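BILBO1_N domain-containing protein (Trypanosoma brucei equiperdum, PDB 7A1I) probably serves in building the trypanosome flagellar pocket collar, to which its ubiquitin-like N-terminal domain, the part crystallised here, would contribute a protein-binding surface. Local coordinates at residues I6-N20 / L81-D95. Residues are numbered along the deposited sequence; the frame is centred on the assembly and turned at random.
With NA (sodium ion), chain E.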
loop_
_atom_site.group_PDB
_atom_site.type_symbol
_atom_site.label_atom_id
_atom_site.label_comp_id
_atom_site.label_asym_id
_atom_site.label_seq_id
_atom_site.Cartn_x
_atom_site.Cartn_y
_atom_site.Cartn_z
ATOM N N ILE A 6 -13.562 -2.820 7.856
ATOM C CA ILE A 6 -12.362 -3.561 7.481
ATOM C C ILE A 6 -11.231 -2.564 7.262
ATOM O O ILE A 6 -11.387 -1.599 6.507
ATOM C CB ILE A 6 -12.608 -4.417 6.227
ATOM C CG1 ILE A 6 -13.563 -5.567 6.553
ATOM C CG2 ILE A 6 -11.305 -4.964 5.677
ATOM C CD1 ILE A 6 -13.924 -6.428 5.354
ATOM N N SER A 7 -10.102 -2.780 7.934
ATOM C CA SER A 7 -8.951 -1.888 7.821
ATOM C C SER A 7 -7.862 -2.527 6.960
ATOM O O SER A 7 -7.307 -3.567 7.326
ATOM C CB SER A 7 -8.413 -1.548 9.213
ATOM O OG SER A 7 -7.062 -1.125 9.153
ATOM N N ILE A 8 -7.523 -1.887 5.842
ATOM C CA ILE A 8 -6.432 -2.342 4.985
ATOM C C ILE A 8 -5.337 -1.276 5.012
ATOM O O ILE A 8 -5.615 -0.090 4.798
ATOM C CB ILE A 8 -6.890 -2.583 3.535
ATOM C CG1 ILE A 8 -8.152 -3.470 3.457
ATOM C CG2 ILE A 8 -5.733 -3.167 2.711
ATOM C CD1 ILE A 8 -7.905 -4.942 3.687
ATOM N N CYS A 9 -4.102 -1.688 5.292
ATOM C CA CYS A 9 -2.953 -0.804 5.171
ATOM C C CYS A 9 -2.234 -1.069 3.858
ATOM O O CYS A 9 -2.175 -2.211 3.384
ATOM C CB CYS A 9 -1.968 -0.972 6.324
ATOM S SG CYS A 9 -2.599 -0.492 7.924
ATOM N N VAL A 10 -1.711 0.003 3.271
ATOM C CA VAL A 10 -1.060 -0.014 1.968
ATOM C C VAL A 10 0.227 0.781 2.100
ATOM O O VAL A 10 0.194 1.934 2.548
ATOM C CB VAL A 10 -1.942 0.593 0.877
ATOM C CG1 VAL A 10 -1.252 0.486 -0.463
ATOM C CG2 VAL A 10 -3.314 -0.146 0.847
ATOM N N ALA A 11 1.362 0.161 1.770
ATOM C CA ALA A 11 2.647 0.851 1.924
ATOM C C ALA A 11 3.368 0.867 0.583
ATOM O O ALA A 11 3.012 0.125 -0.343
ATOM C CB ALA A 11 3.521 0.199 3.008
ATOM N N THR A 12 4.323 1.788 0.462
ATOM C CA THR A 12 5.123 1.927 -0.756
ATOM C C THR A 12 6.384 2.718 -0.415
ATOM O O THR A 12 6.513 3.266 0.678
ATOM C CB THR A 12 4.319 2.596 -1.891
ATOM O OG1 THR A 12 4.951 2.369 -3.168
ATOM C CG2 THR A 12 4.127 4.087 -1.659
ATOM N N ASP A 13 7.304 2.782 -1.373
ATOM C CA ASP A 13 8.575 3.474 -1.191
ATOM C C ASP A 13 8.486 4.926 -1.649
ATOM O O ASP A 13 7.975 5.223 -2.728
ATOM C CB ASP A 13 9.675 2.747 -1.967
ATOM C CG ASP A 13 11.058 3.337 -1.731
ATOM O OD1 ASP A 13 11.775 2.832 -0.838
ATOM O OD2 ASP A 13 11.440 4.288 -2.454
ATOM N N CYS A 14 9.015 5.834 -0.837
ATOM C CA CYS A 14 9.079 7.255 -1.166
ATOM C C CYS A 14 10.504 7.718 -0.875
ATOM O O CYS A 14 10.889 7.910 0.289
ATOM C CB CYS A 14 8.043 8.055 -0.389
ATOM S SG CYS A 14 7.993 9.797 -0.861
ATOM N N ASP A 15 11.286 7.835 -1.951
ATOM C CA ASP A 15 12.669 8.306 -1.917
ATOM C C ASP A 15 13.502 7.557 -0.882
ATOM O O ASP A 15 14.327 8.139 -0.172
ATOM C CB ASP A 15 12.711 9.811 -1.678
ATOM C CG ASP A 15 12.483 10.601 -2.952
ATOM O OD1 ASP A 15 12.257 9.964 -4.006
ATOM O OD2 ASP A 15 12.520 11.849 -2.907
ATOM N N GLY A 16 13.295 6.243 -0.815
ATOM C CA GLY A 16 14.046 5.371 0.061
ATOM C C GLY A 16 13.362 5.031 1.369
ATOM O O GLY A 16 13.713 4.019 1.983
ATOM N N GLU A 17 12.398 5.835 1.806
ATOM C CA GLU A 17 11.675 5.605 3.052
ATOM C C GLU A 17 10.331 4.934 2.778
ATOM O O GLU A 17 9.704 5.168 1.748
ATOM C CB GLU A 17 11.454 6.923 3.798
ATOM C CG GLU A 17 12.744 7.626 4.217
ATOM C CD GLU A 17 12.476 8.968 4.878
ATOM O OE1 GLU A 17 11.590 9.030 5.759
ATOM O OE2 GLU A 17 13.135 9.962 4.501
ATOM N N LYS A 18 9.884 4.081 3.688
ATOM C CA LYS A 18 8.589 3.427 3.491
ATOM C C LYS A 18 7.469 4.280 4.081
ATOM O O LYS A 18 7.601 4.798 5.195
ATOM C CB LYS A 18 8.567 2.021 4.095
ATOM C CG LYS A 18 9.762 1.168 3.693
ATOM C CD LYS A 18 9.879 1.020 2.184
ATOM C CE LYS A 18 11.214 0.368 1.815
ATOM N NZ LYS A 18 11.368 0.132 0.347
ATOM N N VAL A 19 6.392 4.463 3.314
ATOM C CA VAL A 19 5.221 5.224 3.745
ATOM C C VAL A 19 4.028 4.273 3.774
ATOM O O VAL A 19 3.793 3.540 2.805
ATOM C CB VAL A 19 4.911 6.407 2.812
ATOM C CG1 VAL A 19 3.651 7.143 3.289
ATOM C CG2 VAL A 19 6.072 7.350 2.751
ATOM N N ASN A 20 3.278 4.294 4.876
ATOM C CA ASN A 20 2.176 3.375 5.121
ATOM C C ASN A 20 0.907 4.181 5.384
ATOM O O ASN A 20 0.934 5.129 6.173
ATOM C CB ASN A 20 2.513 2.473 6.318
ATOM C CG ASN A 20 1.667 1.218 6.370
ATOM O OD1 ASN A 20 1.030 0.854 5.403
ATOM N ND2 ASN A 20 1.669 0.553 7.516
ATOM N N LEU A 81 -8.205 -9.409 3.691
ATOM C CA LEU A 81 -8.784 -9.644 5.005
ATOM C C LEU A 81 -8.575 -8.423 5.900
ATOM O O LEU A 81 -7.827 -7.499 5.576
ATOM C CB LEU A 81 -8.148 -10.875 5.655
ATOM C CG LEU A 81 -7.988 -12.135 4.796
ATOM C CD1 LEU A 81 -7.327 -13.263 5.590
ATOM C CD2 LEU A 81 -9.314 -12.577 4.202
ATOM N N HIS A 82 -9.227 -8.437 7.056
ATOM C CA HIS A 82 -9.052 -7.350 8.005
ATOM C C HIS A 82 -7.598 -7.254 8.450
ATOM O O HIS A 82 -6.897 -8.261 8.574
ATOM C CB HIS A 82 -9.976 -7.533 9.211
ATOM C CG HIS A 82 -9.912 -6.399 10.189
ATOM N ND1 HIS A 82 -9.827 -5.080 9.795
ATOM C CD2 HIS A 82 -9.956 -6.385 11.543
ATOM C CE1 HIS A 82 -9.796 -4.303 10.864
ATOM N NE2 HIS A 82 -9.878 -5.070 11.937
ATOM N N ASN A 83 -7.130 -6.019 8.620
ATOM C CA ASN A 83 -5.773 -5.719 9.066
ATOM C C ASN A 83 -4.721 -6.217 8.089
ATOM O O ASN A 83 -3.557 -6.399 8.475
ATOM C CB ASN A 83 -5.495 -6.285 10.465
ATOM C CG ASN A 83 -6.143 -5.469 11.566
ATOM O OD1 ASN A 83 -6.419 -4.279 11.392
ATOM N ND2 ASN A 83 -6.384 -6.102 12.712
ATOM N N SER A 84 -5.092 -6.434 6.828
ATOM C CA SER A 84 -4.100 -6.821 5.840
ATOM C C SER A 84 -3.109 -5.688 5.595
ATOM O O SER A 84 -3.438 -4.502 5.702
ATOM C CB SER A 84 -4.773 -7.225 4.526
ATOM O OG SER A 84 -5.363 -8.515 4.635
ATOM N N GLN A 85 -1.873 -6.068 5.276
ATOM C CA GLN A 85 -0.832 -5.123 4.887
ATOM C C GLN A 85 -0.505 -5.379 3.422
ATOM O O GLN A 85 -0.067 -6.479 3.056
ATOM C CB GLN A 85 0.431 -5.255 5.750
ATOM C CG GLN A 85 1.538 -4.300 5.328
ATOM C CD GLN A 85 1.232 -2.830 5.696
ATOM O OE1 GLN A 85 1.040 -2.502 6.867
ATOM N NE2 GLN A 85 1.161 -1.968 4.693
ATOM N N VAL A 86 -0.723 -4.375 2.603
ATOM C CA VAL A 86 -0.391 -4.405 1.187
ATOM C C VAL A 86 0.879 -3.607 0.948
ATOM O O VAL A 86 1.154 -2.613 1.645
ATOM C CB VAL A 86 -1.569 -3.847 0.364
ATOM C CG1 VAL A 86 -1.176 -3.647 -1.096
ATOM C CG2 VAL A 86 -2.745 -4.838 0.443
ATOM N N TYR A 87 1.667 -4.046 -0.039
ATOM C CA TYR A 87 2.831 -3.296 -0.498
ATOM C C TYR A 87 2.743 -3.123 -2.005
ATOM O O TYR A 87 2.533 -4.100 -2.732
ATOM C CB TYR A 87 4.157 -3.988 -0.131
ATOM C CG TYR A 87 5.359 -3.097 -0.340
ATOM C CD1 TYR A 87 6.153 -3.202 -1.488
ATOM C CD2 TYR A 87 5.718 -2.153 0.621
ATOM C CE1 TYR A 87 7.268 -2.374 -1.668
ATOM C CE2 TYR A 87 6.820 -1.318 0.443
ATOM C CZ TYR A 87 7.581 -1.425 -0.694
ATOM O OH TYR A 87 8.683 -0.608 -0.850
ATOM N N LEU A 88 2.943 -1.887 -2.467
ATOM C CA LEU A 88 2.869 -1.530 -3.878
ATOM C C LEU A 88 4.267 -1.258 -4.417
ATOM O O LEU A 88 5.001 -0.420 -3.867
ATOM C CB LEU A 88 1.971 -0.310 -4.095
ATOM C CG LEU A 88 0.554 -0.477 -3.547
ATOM C CD1 LEU A 88 -0.291 0.780 -3.789
ATOM C CD2 LEU A 88 -0.123 -1.725 -4.143
ATOM N N PHE A 89 4.656 -2.012 -5.440
ATOM C CA PHE A 89 5.878 -1.740 -6.178
ATOM C C PHE A 89 5.604 -0.689 -7.245
ATOM O O PHE A 89 4.488 -0.578 -7.764
ATOM C CB PHE A 89 6.423 -3.021 -6.813
ATOM C CG PHE A 89 6.884 -4.029 -5.816
ATOM C CD1 PHE A 89 8.052 -3.813 -5.085
ATOM C CD2 PHE A 89 6.153 -5.194 -5.589
ATOM C CE1 PHE A 89 8.484 -4.730 -4.150
ATOM C CE2 PHE A 89 6.589 -6.128 -4.661
ATOM C CZ PHE A 89 7.762 -5.890 -3.933
ATOM N N GLN A 90 6.631 0.103 -7.558
ATOM C CA GLN A 90 6.530 1.139 -8.574
ATOM C C GLN A 90 7.526 0.902 -9.702
ATOM O O GLN A 90 8.569 0.275 -9.501
ATOM C CB GLN A 90 6.791 2.531 -7.982
ATOM C CG GLN A 90 5.916 2.920 -6.814
ATOM C CD GLN A 90 6.444 4.172 -6.133
ATOM O OE1 GLN A 90 6.563 5.221 -6.768
ATOM N NE2 GLN A 90 6.780 4.068 -4.849
ATOM N N PRO A 91 7.253 1.420 -10.895
ATOM C CA PRO A 91 8.285 1.449 -11.935
ATOM C C PRO A 91 9.314 2.535 -11.641
ATOM O O PRO A 91 9.064 3.465 -10.875
ATOM C CB PRO A 91 7.488 1.769 -13.202
ATOM C CG PRO A 91 6.339 2.599 -12.701
ATOM C CD PRO A 91 5.982 2.019 -11.358
ATOM N N ASP A 92 10.493 2.389 -12.261
ATOM C CA ASP A 92 11.584 3.374 -12.151
ATOM C C ASP A 92 11.985 3.636 -10.693
ATOM O O ASP A 92 12.323 4.762 -10.317
ATOM C CB ASP A 92 11.200 4.693 -12.841
ATOM C CG ASP A 92 11.139 4.575 -14.359
ATOM O OD1 ASP A 92 12.166 4.191 -14.961
ATOM O OD2 ASP A 92 10.044 4.813 -14.942
ATOM N N THR A 93 11.990 2.588 -9.866
ATOM C CA THR A 93 12.172 2.752 -8.429
ATOM C C THR A 93 13.128 1.694 -7.899
ATOM O O THR A 93 12.940 0.502 -8.147
ATOM C CB THR A 93 10.807 2.668 -7.702
ATOM O OG1 THR A 93 10.008 3.809 -8.035
ATOM C CG2 THR A 93 10.981 2.625 -6.186
ATOM N N LEU A 94 14.174 2.138 -7.201
ATOM C CA LEU A 94 15.033 1.252 -6.421
ATOM C C LEU A 94 14.332 0.944 -5.108
ATOM O O LEU A 94 14.096 1.849 -4.297
ATOM C CB LEU A 94 16.400 1.882 -6.170
ATOM C CG LEU A 94 17.418 0.999 -5.432
ATOM C CD1 LEU A 94 17.767 -0.277 -6.196
ATOM C CD2 LEU A 94 18.692 1.808 -5.126
ATOM N N ASP A 95 13.905 -0.299 -4.937
ATOM C CA ASP A 95 13.099 -0.688 -3.785
ATOM C C ASP A 95 13.959 -1.563 -2.866
ATOM O O ASP A 95 14.165 -2.752 -3.124
ATOM C CB ASP A 95 11.817 -1.363 -4.267
ATOM C CG ASP A 95 10.648 -1.116 -3.341
ATOM O OD1 ASP A 95 10.822 -1.216 -2.111
ATOM O OD2 ASP A 95 9.560 -0.750 -3.849
HETATM NA NA NA E . 9.314 -2.572 -9.888
HETATM O O HOH W 1 7.512 0.979 -3.710
HETATM O O HOH W 2 13.832 4.389 -3.704
HETATM O O HOH W 3 14.484 1.822 -1.302
HETATM O O HOH W 4 7.753 -4.101 -9.851
#
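Cys-9 and Ala-11 hydrogen-bond through both N and O to residues 84-88, pairing strand 6-14 in parallel with strand 84-89 at the centre of a ubiquitin-like beta-grasp sheet. Of these four bonds, Val-86 N to Cys-9 O is the shortest at 2.7 Å. At the start of the pairing, the His-82 ring receives Ser-7 N on ND1, nearly in its plane. On the sheet face turned to helix 32-50, Val-10 and Val-86 lie side by side, while Val-10 CG1 presses tightly on Leu-88 CD1 at 3.5 Å.

The opposite face, with Cys-9, Gln-85, Ala-11 and Tyr-87, carries further polar contacts. Gln-85 bends at chi2 (72°) and brings its amide over strand 6-14 to Asn-20 on strand 17-25. Gln-85 NE2 donates to Asn-20 OD1 (2.9 Å) and Asn-20 ND2 to Gln-85 OE1, with the amide planes turned 51° apart. Gln-85 NE2 also reaches Val-86 O, from the face opposite Ala-11 N, which fixes the amide rotation.

Farther along, Lys-18 NZ bridges Asp-13 OD1 and Asp-95 OD1 (2.9 Å to the latter) and donates to Ile-96 O; its positive charge probably eases the proximity of the two carboxylates. Tyr-87 OH donates to the syn lone pair of Asp-95 OD1, tying the returning loop to the sheet. At this same end, past strand 84-89, Gln-90 NE2 meets Asp-13 O at 2.7 Å, in the carbonyl plane and on a lone pair.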